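Local atomic coordinates of probable intron-encoded endonuclease 1 (Wickerhamomyces canadensis, PDB entry 6X1J), a protein that cleaves a specific DNA site as a LAGLIDADG endonuclease in the homing of a mitochondrial 21S rRNA gene intron. Residues K57-Q62 against A111-G116; N187-I192 against N205-L210; N43-V48 against A142-D147. One frame throughout, in Å; residues are numbered along the deposited sequence.

Interaction 1: residues K57-Q62 against A111-G116. With nucleotides of chain B.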
loop_
_atom_site.group_PDB
_atom_site.type_symbol
_atom_site.label_atom_id
_atom_site.label_comp_id
_atom_site.label_asym_id
_atom_site.label_seq_id
_atom_site.Cartn_x
_atom_site.Cartn_y
_atom_site.Cartn_z
ATOM N N LYS A 57 -20.632 -0.709 6.903
ATOM C CA LYS A 57 -21.349 0.588 6.821
ATOM C C LYS A 57 -20.408 1.650 6.247
ATOM O O LYS A 57 -20.887 2.530 5.520
ATOM C CB LYS A 57 -21.862 0.942 8.221
ATOM C CG LYS A 57 -22.341 2.371 8.458
ATOM C CD LYS A 57 -22.543 2.634 9.960
ATOM C CE LYS A 57 -23.439 3.813 10.290
ATOM N NZ LYS A 57 -22.761 5.114 10.068
ATOM N N HIS A 58 -19.125 1.583 6.596
ATOM C CA HIS A 58 -18.023 2.356 5.967
ATOM C C HIS A 58 -16.876 1.398 5.631
ATOM O O HIS A 58 -16.940 0.217 6.081
ATOM C CB HIS A 58 -17.585 3.509 6.867
ATOM C CG HIS A 58 -18.712 4.427 7.195
ATOM N ND1 HIS A 58 -19.254 5.288 6.254
ATOM C CD2 HIS A 58 -19.421 4.601 8.333
ATOM C CE1 HIS A 58 -20.244 5.967 6.806
ATOM N NE2 HIS A 58 -20.364 5.569 8.078
ATOM N N PHE A 59 -15.904 1.869 4.827
ATOM C CA PHE A 59 -14.660 1.130 4.489
ATOM C C PHE A 59 -13.836 0.949 5.756
ATOM O O PHE A 59 -13.913 1.784 6.667
ATOM C CB PHE A 59 -13.823 1.842 3.435
ATOM C CG PHE A 59 -14.367 1.660 2.046
ATOM C CD1 PHE A 59 -15.396 2.457 1.579
ATOM C CD2 PHE A 59 -13.882 0.657 1.233
ATOM C CE1 PHE A 59 -15.887 2.277 0.298
ATOM C CE2 PHE A 59 -14.369 0.477 -0.049
ATOM C CZ PHE A 59 -15.374 1.289 -0.515
ATOM N N LEU A 60 -13.111 -0.165 5.787
ATOM C CA LEU A 60 -11.968 -0.396 6.699
ATOM C C LEU A 60 -10.808 -0.905 5.851
ATOM O O LEU A 60 -11.012 -1.177 4.623
ATOM C CB LEU A 60 -12.352 -1.425 7.776
ATOM C CG LEU A 60 -12.508 -2.882 7.322
ATOM C CD1 LEU A 60 -11.852 -3.840 8.305
ATOM C CD2 LEU A 60 -13.963 -3.249 7.153
ATOM N N LEU A 61 -9.661 -1.059 6.500
ATOM C CA LEU A 61 -8.410 -1.631 5.962
ATOM C C LEU A 61 -8.091 -2.926 6.701
ATOM O O LEU A 61 -8.066 -2.909 7.967
ATOM C CB LEU A 61 -7.285 -0.610 6.148
ATOM C CG LEU A 61 -7.606 0.810 5.707
ATOM C CD1 LEU A 61 -6.439 1.756 5.988
ATOM C CD2 LEU A 61 -7.987 0.851 4.228
ATOM N N GLN A 62 -7.838 -4.001 5.962
ATOM C CA GLN A 62 -7.165 -5.217 6.492
ATOM C C GLN A 62 -5.730 -5.253 5.959
ATOM O O GLN A 62 -5.569 -5.165 4.692
ATOM C CB GLN A 62 -7.897 -6.502 6.120
ATOM C CG GLN A 62 -9.339 -6.496 6.582
ATOM C CD GLN A 62 -10.027 -7.836 6.437
ATOM O OE1 GLN A 62 -11.188 -7.971 6.757
ATOM N NE2 GLN A 62 -9.315 -8.840 5.956
ATOM N N ALA A 111 -13.950 8.115 7.150
ATOM C CA ALA A 111 -12.700 8.743 6.657
ATOM C C ALA A 111 -12.086 7.912 5.506
ATOM O O ALA A 111 -11.492 8.544 4.636
ATOM C CB ALA A 111 -11.734 8.955 7.799
ATOM N N PHE A 112 -12.336 6.598 5.429
ATOM C CA PHE A 112 -11.771 5.672 4.414
ATOM C C PHE A 112 -12.664 5.607 3.156
ATOM O O PHE A 112 -12.210 5.028 2.140
ATOM C CB PHE A 112 -11.531 4.272 5.011
ATOM C CG PHE A 112 -10.528 4.221 6.149
ATOM C CD1 PHE A 112 -9.211 4.620 5.971
ATOM C CD2 PHE A 112 -10.898 3.771 7.415
ATOM C CE1 PHE A 112 -8.304 4.601 7.030
ATOM C CE2 PHE A 112 -9.991 3.763 8.468
ATOM C CZ PHE A 112 -8.706 4.202 8.281
ATOM N N ASP A 113 -13.858 6.211 3.174
ATOM C CA ASP A 113 -14.879 6.046 2.101
ATOM C C ASP A 113 -14.446 6.701 0.785
ATOM O O ASP A 113 -14.682 6.084 -0.277
ATOM C CB ASP A 113 -16.222 6.638 2.535
ATOM C CG ASP A 113 -17.087 5.703 3.370
ATOM O OD1 ASP A 113 -16.702 4.521 3.562
ATOM O OD2 ASP A 113 -18.143 6.170 3.813
ATOM N N LYS A 114 -13.913 7.926 0.836
ATOM C CA LYS A 114 -13.463 8.670 -0.362
ATOM C C LYS A 114 -12.505 7.808 -1.206
ATOM O O LYS A 114 -12.754 7.650 -2.424
ATOM C CB LYS A 114 -12.772 9.972 0.034
ATOM C CG LYS A 114 -12.401 10.809 -1.186
ATOM C CD LYS A 114 -11.696 12.097 -0.864
ATOM C CE LYS A 114 -10.226 11.878 -0.605
ATOM N NZ LYS A 114 -9.597 13.137 -0.168
ATOM N N LEU A 115 -11.432 7.299 -0.599
ATOM C CA LEU A 115 -10.438 6.428 -1.294
ATOM C C LEU A 115 -11.045 5.047 -1.537
ATOM O O LEU A 115 -10.784 4.454 -2.586
ATOM C CB LEU A 115 -9.140 6.378 -0.491
ATOM C CG LEU A 115 -8.341 7.684 -0.532
ATOM C CD1 LEU A 115 -7.126 7.626 0.374
ATOM C CD2 LEU A 115 -7.885 8.010 -1.944
ATOM N N GLY A 116 -11.915 4.578 -0.671
ATOM C CA GLY A 116 -12.593 3.307 -0.963
ATOM C C GLY A 116 -13.429 3.379 -2.246
ATOM O O GLY A 116 -13.331 2.426 -3.053
ATOM P P DG B 17 -13.823 -9.202 -2.339
ATOM O OP1 DG B 17 -14.393 -9.095 -3.697
ATOM O OP2 DG B 17 -13.858 -8.053 -1.421
ATOM O "O5'" DG B 17 -14.524 -10.399 -1.546
ATOM C "C5'" DG B 17 -14.472 -11.774 -1.962
ATOM C "C4'" DG B 17 -14.924 -12.663 -0.826
ATOM O "O4'" DG B 17 -13.924 -12.797 0.232
ATOM C "C3'" DG B 17 -16.208 -12.186 -0.137
ATOM O "O3'" DG B 17 -17.123 -13.266 0.089
ATOM C "C2'" DG B 17 -15.723 -11.665 1.202
ATOM C "C1'" DG B 17 -14.586 -12.626 1.483
ATOM N N9 DG B 17 -13.635 -12.152 2.481
ATOM C C8 DG B 17 -13.109 -10.886 2.561
ATOM N N7 DG B 17 -12.321 -10.723 3.588
ATOM C C5 DG B 17 -12.353 -11.945 4.243
ATOM C C6 DG B 17 -11.705 -12.363 5.430
ATOM O O6 DG B 17 -10.943 -11.718 6.160
ATOM N N1 DG B 17 -12.017 -13.680 5.748
ATOM C C2 DG B 17 -12.841 -14.498 5.012
ATOM N N2 DG B 17 -13.007 -15.748 5.489
ATOM N N3 DG B 17 -13.447 -14.122 3.895
ATOM C C4 DG B 17 -13.170 -12.836 3.579
HETATM O O HOH W 1 -19.861 3.881 3.005
#
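The ring of Phe59 lies flat over Gly116. CA of Gly116 sits 3.4 Å from the ring centroid, 10° off its normal, in a CH-pi contact. With no side chain, Gly116 lets the ring come this close. Asp113 OD1 meets the ring at its edge, 3.1 Å from Phe59 CD1. OD1 also accepts a nearly straight hydrogen bond from the backbone N of Phe59 at 3.0 Å. The other oxygen, OD2, accepts from His58 ND1, 2.8 Å away, on its syn side. Asp113 CG is anti to the carbonyl carbon (chi1 -84°), which carries the carboxylate back to both donors. Lys57 NZ donates to His58 NE2, which would suit a neutral imidazole. A water joins Asp113 OD2 to Lys57 O. With an alanine at Asp113, Phe59 N and His58 ND1 would probably lose their acceptor, leaving the imidazole held by Lys57 alone among the bonds described. Leu61 crosses Phe112 at about a right angle. Its CG stands over one face, and its CD1 is 3.6 Å from Phe112 CE1. Gln62 NE2 makes a weak hydrogen bond to DG17 O6 of chain B. The arrangement is that of the LAGLIDADG fold, with helix 113-119 packed behind a DNA-binding antiparallel sheet.

Interaction 2: residues N187-I192 against N205-L210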
loop_
_atom_site.group_PDB
_atom_site.type_symbol
_atom_site.label_atom_id
_atom_site.label_comp_id
_atom_site.label_asym_id
_atom_site.label_seq_id
_atom_site.Cartn_x
_atom_site.Cartn_y
_atom_site.Cartn_z
ATOM N N ASN A 187 8.633 12.905 -14.543
ATOM C CA ASN A 187 9.584 12.804 -15.669
ATOM C C ASN A 187 10.386 11.506 -15.555
ATOM O O ASN A 187 11.597 11.544 -15.575
ATOM C CB ASN A 187 10.471 14.046 -15.797
ATOM C CG ASN A 187 10.904 14.235 -17.240
ATOM O OD1 ASN A 187 10.308 13.642 -18.153
ATOM N ND2 ASN A 187 11.957 15.012 -17.452
ATOM N N LEU A 188 9.692 10.387 -15.501
ATOM C CA LEU A 188 10.307 9.046 -15.601
ATOM C C LEU A 188 10.225 8.604 -17.067
ATOM O O LEU A 188 9.495 9.245 -17.823
ATOM C CB LEU A 188 9.518 8.099 -14.696
ATOM C CG LEU A 188 9.702 8.339 -13.196
ATOM C CD1 LEU A 188 8.663 7.532 -12.433
ATOM C CD2 LEU A 188 11.120 7.971 -12.777
ATOM N N ASN A 189 10.852 7.476 -17.380
ATOM C CA ASN A 189 10.792 6.773 -18.682
ATOM C C ASN A 189 10.363 5.334 -18.451
ATOM O O ASN A 189 10.924 4.442 -19.120
ATOM C CB ASN A 189 12.133 6.812 -19.398
ATOM C CG ASN A 189 12.554 8.231 -19.689
ATOM O OD1 ASN A 189 12.142 8.778 -20.715
ATOM N ND2 ASN A 189 13.309 8.832 -18.773
ATOM N N CYS A 190 9.394 5.129 -17.574
ATOM C CA CYS A 190 8.741 3.806 -17.393
ATOM C C CYS A 190 8.260 3.291 -18.740
ATOM O O CYS A 190 7.805 4.101 -19.527
ATOM C CB CYS A 190 7.473 3.884 -16.550
ATOM S SG CYS A 190 7.847 4.557 -14.930
ATOM N N SER A 191 8.222 1.985 -18.911
ATOM C CA SER A 191 7.607 1.330 -20.086
ATOM C C SER A 191 6.970 0.054 -19.571
ATOM O O SER A 191 7.310 -0.339 -18.431
ATOM C CB SER A 191 8.624 1.063 -21.142
ATOM O OG SER A 191 9.616 0.152 -20.662
ATOM N N ILE A 192 6.035 -0.499 -20.330
ATOM C CA ILE A 192 5.251 -1.706 -19.962
ATOM C C ILE A 192 6.054 -2.978 -20.275
ATOM O O ILE A 192 6.919 -2.967 -21.166
ATOM C CB ILE A 192 3.861 -1.694 -20.632
ATOM C CG1 ILE A 192 2.930 -2.697 -19.946
ATOM C CG2 ILE A 192 3.919 -1.928 -22.154
ATOM C CD1 ILE A 192 1.466 -2.491 -20.239
ATOM N N ASN A 205 17.268 1.537 -15.883
ATOM C CA ASN A 205 18.488 1.869 -15.125
ATOM C C ASN A 205 18.737 3.376 -15.138
ATOM O O ASN A 205 19.240 3.911 -14.129
ATOM C CB ASN A 205 19.722 1.132 -15.662
ATOM C CG ASN A 205 20.973 1.550 -14.926
ATOM O OD1 ASN A 205 21.165 1.121 -13.787
ATOM N ND2 ASN A 205 21.766 2.452 -15.509
ATOM N N LYS A 206 18.464 4.033 -16.251
ATOM C CA LYS A 206 18.835 5.464 -16.370
ATOM C C LYS A 206 17.822 6.312 -15.586
ATOM O O LYS A 206 18.143 7.505 -15.375
ATOM C CB LYS A 206 18.913 5.865 -17.842
ATOM C CG LYS A 206 17.595 6.054 -18.571
ATOM C CD LYS A 206 17.815 6.196 -20.065
ATOM C CE LYS A 206 16.681 6.866 -20.796
ATOM N NZ LYS A 206 15.474 6.015 -20.788
ATOM N N ASP A 207 16.686 5.738 -15.134
ATOM C CA ASP A 207 15.769 6.441 -14.182
ATOM C C ASP A 207 16.178 6.207 -12.720
ATOM O O ASP A 207 15.562 6.831 -11.823
ATOM C CB ASP A 207 14.307 6.022 -14.356
ATOM C CG ASP A 207 13.634 6.718 -15.513
ATOM O OD1 ASP A 207 14.208 7.732 -15.975
ATOM O OD2 ASP A 207 12.564 6.231 -15.945
ATOM N N TYR A 208 17.198 5.395 -12.447
ATOM C CA TYR A 208 17.487 4.962 -11.043
ATOM C C TYR A 208 17.769 6.145 -10.116
ATOM O O TYR A 208 17.157 6.164 -9.064
ATOM C CB TYR A 208 18.677 4.011 -10.907
ATOM C CG TYR A 208 18.896 3.606 -9.472
ATOM C CD1 TYR A 208 18.091 2.649 -8.877
ATOM C CD2 TYR A 208 19.864 4.210 -8.693
ATOM C CE1 TYR A 208 18.273 2.272 -7.557
ATOM C CE2 TYR A 208 20.052 3.852 -7.365
ATOM C CZ TYR A 208 19.260 2.868 -6.794
ATOM O OH TYR A 208 19.414 2.500 -5.480
ATOM N N GLU A 209 18.666 7.078 -10.472
ATOM C CA GLU A 209 19.049 8.207 -9.582
ATOM C C GLU A 209 17.799 9.053 -9.295
ATOM O O GLU A 209 17.575 9.356 -8.118
ATOM C CB GLU A 209 20.225 9.024 -10.125
ATOM C CG GLU A 209 21.609 8.418 -9.834
ATOM C CD GLU A 209 21.906 7.913 -8.417
ATOM O OE1 GLU A 209 21.886 8.723 -7.455
ATOM O OE2 GLU A 209 22.173 6.696 -8.269
ATOM N N LEU A 210 16.943 9.273 -10.297
ATOM C CA LEU A 210 15.714 10.097 -10.181
ATOM C C LEU A 210 14.771 9.408 -9.196
ATOM O O LEU A 210 14.351 10.067 -8.229
ATOM C CB LEU A 210 15.054 10.269 -11.559
ATOM C CG LEU A 210 13.644 10.885 -11.568
ATOM C CD1 LEU A 210 13.647 12.241 -10.884
ATOM C CD2 LEU A 210 13.122 11.031 -12.989
#
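The loop that follows helix 172-186 runs past the 3-10 turn 205-207, with CA of Leu188 and CA of Asp207 6.2 Å apart. Asn187 ends the helical run with a positive phi, and the chain turns there toward strand 191-195. Asp207 carries the polar part of the contact. Both oxygens of its carboxylate are used, and both by Asn189. OD2 accepts a short hydrogen bond of 2.6 Å from the backbone N of Asn189. The donor comes from the syn side and lies 16° out of the carboxylate plane. OD1 accepts a hydrogen bond from ND2 of the Asn189 side chain at 3.1 Å, through its syn lone pair. The hydrogen bond lies in the amide plane, and amide and carboxylate are turned only 24° from each other. One residue thus grips the carboxylate at two points, which fixes its rotation. Asn189 CG stands anti to its own carbonyl carbon (chi1 -61°), which brings the amide round to the same carboxylate as the backbone N. Lys206 bends at its last torsion and lays NZ across Asn189, 3.7 Å from CB. An apolar contact lies beside Asp207. There CD2 of Leu188 meets CD2 of Leu210 at 3.7 Å. Cys190 turns away from this contact, onto Ile179 of helix 172-186 and Ile201 of strand 198-203, and its backbone N bonds to Asn183 of that helix. Ser191 then pairs with Tyr202. The contact therefore ties the entry to edge strand 191-195 to the start of helix 208-215, the two ends of the hairpin formed with strand 198-203.

Interaction 3: residues N43-V48 against A142-D147. With K (potassium ion), chain D; K (potassium ion), chain E; nucleotides of chain B.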
loop_
_atom_site.group_PDB
_atom_site.type_symbol
_atom_site.label_atom_id
_atom_site.label_comp_id
_atom_site.label_asym_id
_atom_site.label_seq_id
_atom_site.Cartn_x
_atom_site.Cartn_y
_atom_site.Cartn_z
ATOM N N ASN A 43 -0.586 2.336 -0.620
ATOM C CA ASN A 43 -0.822 0.996 -0.039
ATOM C C ASN A 43 -1.916 0.281 -0.838
ATOM O O ASN A 43 -1.900 -0.967 -0.877
ATOM C CB ASN A 43 -1.123 1.097 1.451
ATOM C CG ASN A 43 0.120 1.311 2.296
ATOM O OD1 ASN A 43 0.109 2.177 3.168
ATOM N ND2 ASN A 43 1.192 0.550 2.043
ATOM N N ILE A 44 -2.878 1.019 -1.404
ATOM C CA ILE A 44 -4.059 0.439 -2.132
ATOM C C ILE A 44 -3.555 -0.104 -3.466
ATOM O O ILE A 44 -3.932 -1.232 -3.862
ATOM C CB ILE A 44 -5.178 1.480 -2.309
ATOM C CG1 ILE A 44 -5.709 1.915 -0.949
ATOM C CG2 ILE A 44 -6.264 0.933 -3.223
ATOM C CD1 ILE A 44 -6.625 3.134 -0.973
ATOM N N LEU A 45 -2.672 0.642 -4.093
ATOM C CA LEU A 45 -1.947 0.192 -5.324
ATOM C C LEU A 45 -1.142 -1.054 -4.951
ATOM O O LEU A 45 -1.152 -2.008 -5.726
ATOM C CB LEU A 45 -1.071 1.351 -5.813
ATOM C CG LEU A 45 -1.858 2.492 -6.477
ATOM C CD1 LEU A 45 -0.992 3.737 -6.626
ATOM C CD2 LEU A 45 -2.416 2.043 -7.852
ATOM N N GLY A 46 -0.613 -1.082 -3.718
ATOM C CA GLY A 46 0.173 -2.194 -3.157
ATOM C C GLY A 46 -0.635 -3.278 -2.450
ATOM O O GLY A 46 -1.471 -3.933 -3.097
ATOM N N ASP A 47 -0.342 -3.497 -1.159
ATOM C CA ASP A 47 -0.651 -4.735 -0.399
ATOM C C ASP A 47 -1.947 -4.629 0.437
ATOM O O ASP A 47 -2.385 -5.663 1.009
ATOM C CB ASP A 47 0.551 -5.041 0.491
ATOM C CG ASP A 47 1.754 -5.548 -0.298
ATOM O OD1 ASP A 47 1.556 -6.154 -1.374
ATOM O OD2 ASP A 47 2.867 -5.257 0.115
ATOM N N VAL A 48 -2.583 -3.458 0.514
ATOM C CA VAL A 48 -3.727 -3.284 1.438
ATOM C C VAL A 48 -5.054 -3.645 0.742
ATOM O O VAL A 48 -5.233 -3.402 -0.501
ATOM C CB VAL A 48 -3.713 -1.868 2.021
ATOM C CG1 VAL A 48 -5.003 -1.573 2.727
ATOM C CG2 VAL A 48 -2.552 -1.698 2.989
ATOM N N ALA A 142 6.472 5.787 -2.750
ATOM C CA ALA A 142 7.366 5.035 -1.826
ATOM C C ALA A 142 6.611 3.854 -1.243
ATOM O O ALA A 142 7.174 2.750 -1.168
ATOM C CB ALA A 142 7.899 5.914 -0.717
ATOM N N TYR A 143 5.390 4.089 -0.804
ATOM C CA TYR A 143 4.543 3.028 -0.203
ATOM C C TYR A 143 4.191 1.993 -1.274
ATOM O O TYR A 143 4.255 0.801 -0.984
ATOM C CB TYR A 143 3.399 3.673 0.603
ATOM C CG TYR A 143 3.880 4.226 1.924
ATOM C CD1 TYR A 143 4.063 3.403 3.036
ATOM C CD2 TYR A 143 4.279 5.551 2.048
ATOM C CE1 TYR A 143 4.573 3.890 4.247
ATOM C CE2 TYR A 143 4.799 6.052 3.245
ATOM C CZ TYR A 143 4.956 5.221 4.341
ATOM O OH TYR A 143 5.451 5.745 5.507
ATOM N N TRP A 144 3.809 2.425 -2.476
ATOM C CA TRP A 144 3.523 1.517 -3.608
ATOM C C TRP A 144 4.757 0.651 -3.826
ATOM O O TRP A 144 4.636 -0.562 -3.945
ATOM C CB TRP A 144 3.242 2.340 -4.836
ATOM C CG TRP A 144 2.795 1.571 -6.025
ATOM C CD1 TRP A 144 2.348 0.284 -6.093
ATOM C CD2 TRP A 144 2.588 2.153 -7.313
ATOM N NE1 TRP A 144 1.929 0.014 -7.367
ATOM C CE2 TRP A 144 2.074 1.142 -8.135
ATOM C CE3 TRP A 144 2.826 3.430 -7.846
ATOM C CZ2 TRP A 144 1.767 1.377 -9.480
ATOM C CZ3 TRP A 144 2.565 3.655 -9.177
ATOM C CH2 TRP A 144 2.029 2.641 -9.973
ATOM N N PHE A 145 5.917 1.272 -3.817
ATOM C CA PHE A 145 7.193 0.551 -4.058
ATOM C C PHE A 145 7.524 -0.414 -2.897
ATOM O O PHE A 145 7.929 -1.568 -3.147
ATOM C CB PHE A 145 8.322 1.545 -4.376
ATOM C CG PHE A 145 9.586 0.825 -4.797
ATOM C CD1 PHE A 145 9.711 0.305 -6.075
ATOM C CD2 PHE A 145 10.588 0.561 -3.880
ATOM C CE1 PHE A 145 10.810 -0.464 -6.427
ATOM C CE2 PHE A 145 11.697 -0.192 -4.243
ATOM C CZ PHE A 145 11.805 -0.703 -5.511
ATOM N N MET A 146 7.349 -0.039 -1.625
ATOM C CA MET A 146 7.683 -0.977 -0.511
ATOM C C MET A 146 6.729 -2.170 -0.593
ATOM O O MET A 146 7.144 -3.318 -0.370
ATOM C CB MET A 146 7.609 -0.282 0.854
ATOM C CG MET A 146 8.642 0.842 0.991
ATOM S SD MET A 146 8.808 1.599 2.648
ATOM C CE MET A 146 7.584 2.908 2.609
ATOM N N ASP A 147 5.504 -1.931 -1.023
ATOM C CA ASP A 147 4.469 -2.988 -1.148
ATOM C C ASP A 147 4.821 -3.885 -2.337
ATOM O O ASP A 147 5.189 -5.079 -2.103
ATOM C CB ASP A 147 3.090 -2.352 -1.239
ATOM C CG ASP A 147 2.559 -1.808 0.080
ATOM O OD1 ASP A 147 3.307 -1.860 1.089
ATOM O OD2 ASP A 147 1.385 -1.368 0.104
HETATM K K K D . 4.306 -7.182 -1.631
HETATM K K K E . -1.330 -5.184 -5.444
ATOM P P DA B 14 4.171 -9.380 1.576
ATOM O OP1 DA B 14 4.549 -8.168 0.792
ATOM O OP2 DA B 14 4.938 -9.518 2.875
ATOM O "O5'" DA B 14 2.610 -9.561 1.833
ATOM C "C5'" DA B 14 1.575 -8.796 1.174
ATOM C "C4'" DA B 14 1.160 -9.464 -0.116
ATOM O "O4'" DA B 14 0.918 -10.887 0.096
ATOM C "C3'" DA B 14 -0.098 -8.918 -0.783
ATOM O "O3'" DA B 14 0.146 -9.154 -2.175
ATOM C "C2'" DA B 14 -1.158 -9.916 -0.344
ATOM C "C1'" DA B 14 -0.379 -11.218 -0.349
ATOM N N9 DA B 14 -0.871 -12.298 0.495
ATOM C C8 DA B 14 -0.556 -12.548 1.807
ATOM N N7 DA B 14 -1.160 -13.600 2.302
ATOM C C5 DA B 14 -1.936 -14.064 1.251
ATOM C C6 DA B 14 -2.820 -15.145 1.135
ATOM N N6 DA B 14 -3.055 -16.016 2.114
ATOM N N1 DA B 14 -3.444 -15.323 -0.046
ATOM C C2 DA B 14 -3.210 -14.453 -1.030
ATOM N N3 DA B 14 -2.395 -13.402 -1.046
ATOM C C4 DA B 14 -1.782 -13.261 0.139
ATOM P P DC B 15 -0.615 -8.388 -3.364
ATOM O OP1 DC B 15 -0.648 -9.311 -4.521
ATOM O OP2 DC B 15 -0.083 -6.974 -3.459
ATOM O "O5'" DC B 15 -2.132 -8.409 -2.990
ATOM C "C5'" DC B 15 -2.840 -7.497 -2.168
ATOM C "C4'" DC B 15 -4.225 -8.066 -2.345
ATOM O "O4'" DC B 15 -4.281 -9.414 -1.823
ATOM C "C3'" DC B 15 -5.483 -7.322 -1.875
ATOM O "O3'" DC B 15 -6.102 -7.148 -3.163
ATOM C "C2'" DC B 15 -6.007 -8.227 -0.770
ATOM C "C1'" DC B 15 -5.528 -9.622 -1.190
ATOM N N1 DC B 15 -5.319 -10.582 -0.089
ATOM C C2 DC B 15 -5.892 -11.861 -0.171
ATOM O O2 DC B 15 -6.559 -12.160 -1.173
ATOM N N3 DC B 15 -5.724 -12.724 0.855
ATOM C C4 DC B 15 -4.978 -12.373 1.905
ATOM N N4 DC B 15 -4.835 -13.253 2.890
ATOM C C5 DC B 15 -4.359 -11.090 1.998
ATOM C C6 DC B 15 -4.581 -10.224 1.006
HETATM O O HOH W 2 0.575 -2.593 -7.789
HETATM O O HOH W 3 6.241 -8.924 -1.413
HETATM O O HOH W 4 3.969 -10.306 -2.665
HETATM O O HOH W 5 -4.116 -5.687 -4.957
HETATM O O HOH W 6 0.212 -7.356 -6.720
HETATM O O HOH W 7 -1.168 -5.221 -8.622
#
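Asn43 and Asp147 meet with their side chains at about a right angle, while the amide and carboxylate planes are only 29° apart. ND2 of Asn43 gives a straight bond of 2.7 Å to Asp147 OD2. It comes from the syn side, tilted out of the carboxylate plane, and the hydrogen bond lies in the plane of the amide. The backbone N of Asp47 reaches the same oxygen from the opposite face, at 3.0 Å. OD2 is therefore clamped between two donors, and Tyr70 holds OD1. Between them the carboxylate can hardly rotate. CA of Gly46 and CA of Asp147 are 4.8 Å apart; a side chain on Gly46 would run into Asp147 CB.

Leu45 crosses Trp144 obliquely. Its CB lies over the five-membered ring, 3.6 Å from the centroid and 12° off the normal. Trp144 CG is anti to the backbone N (chi1 -174°), which swings the indole beside the neighbouring helix end. A water held by Leu45 O lies at the indole edge and accepts from NE1.

These contacts bring the ends of the two LAGLIDADG helices to the DNA. Asp47 turns both carboxylate oxygens to one potassium ion, and Trp65 also bonds to OD2. Asp147 O and DA14 OP1 of chain B bind the same ion. The second potassium takes Gly46 O at 2.7 Å, with Leu45 O, DC15 OP2 of chain B and Asp148. The ligands described are all oxygens, from carboxylates, backbone carbonyls, phosphates and water. Relatives usually cleave with divalent ions held at these helix ends. The bond from DA14 O3' to DC15 P is intact here, consistent with an uncleaved complex in which potassium fills the metal positions.

In the fold
Interaction 3 lies at the middle of the chain, where the two LAGLIDADG helices hold the potassium ions against the DNA. Interactions 1 and 2 lie on opposite sides of it, one in each half, with centres 33 Å apart. Each joins a strand region of its sheet to the helix that comes after that sheet, and the two sheets share one strand order. Interaction 1 is nested in the loop closed by interaction 3 and touches it: Leu61 CD2 packs on Val48 CG1 at 4.1 Å. The Leu61 side chain is about 13 Å from a potassium ion. Interaction 2 does not touch interaction 3; their nearest atoms are about 7 Å apart.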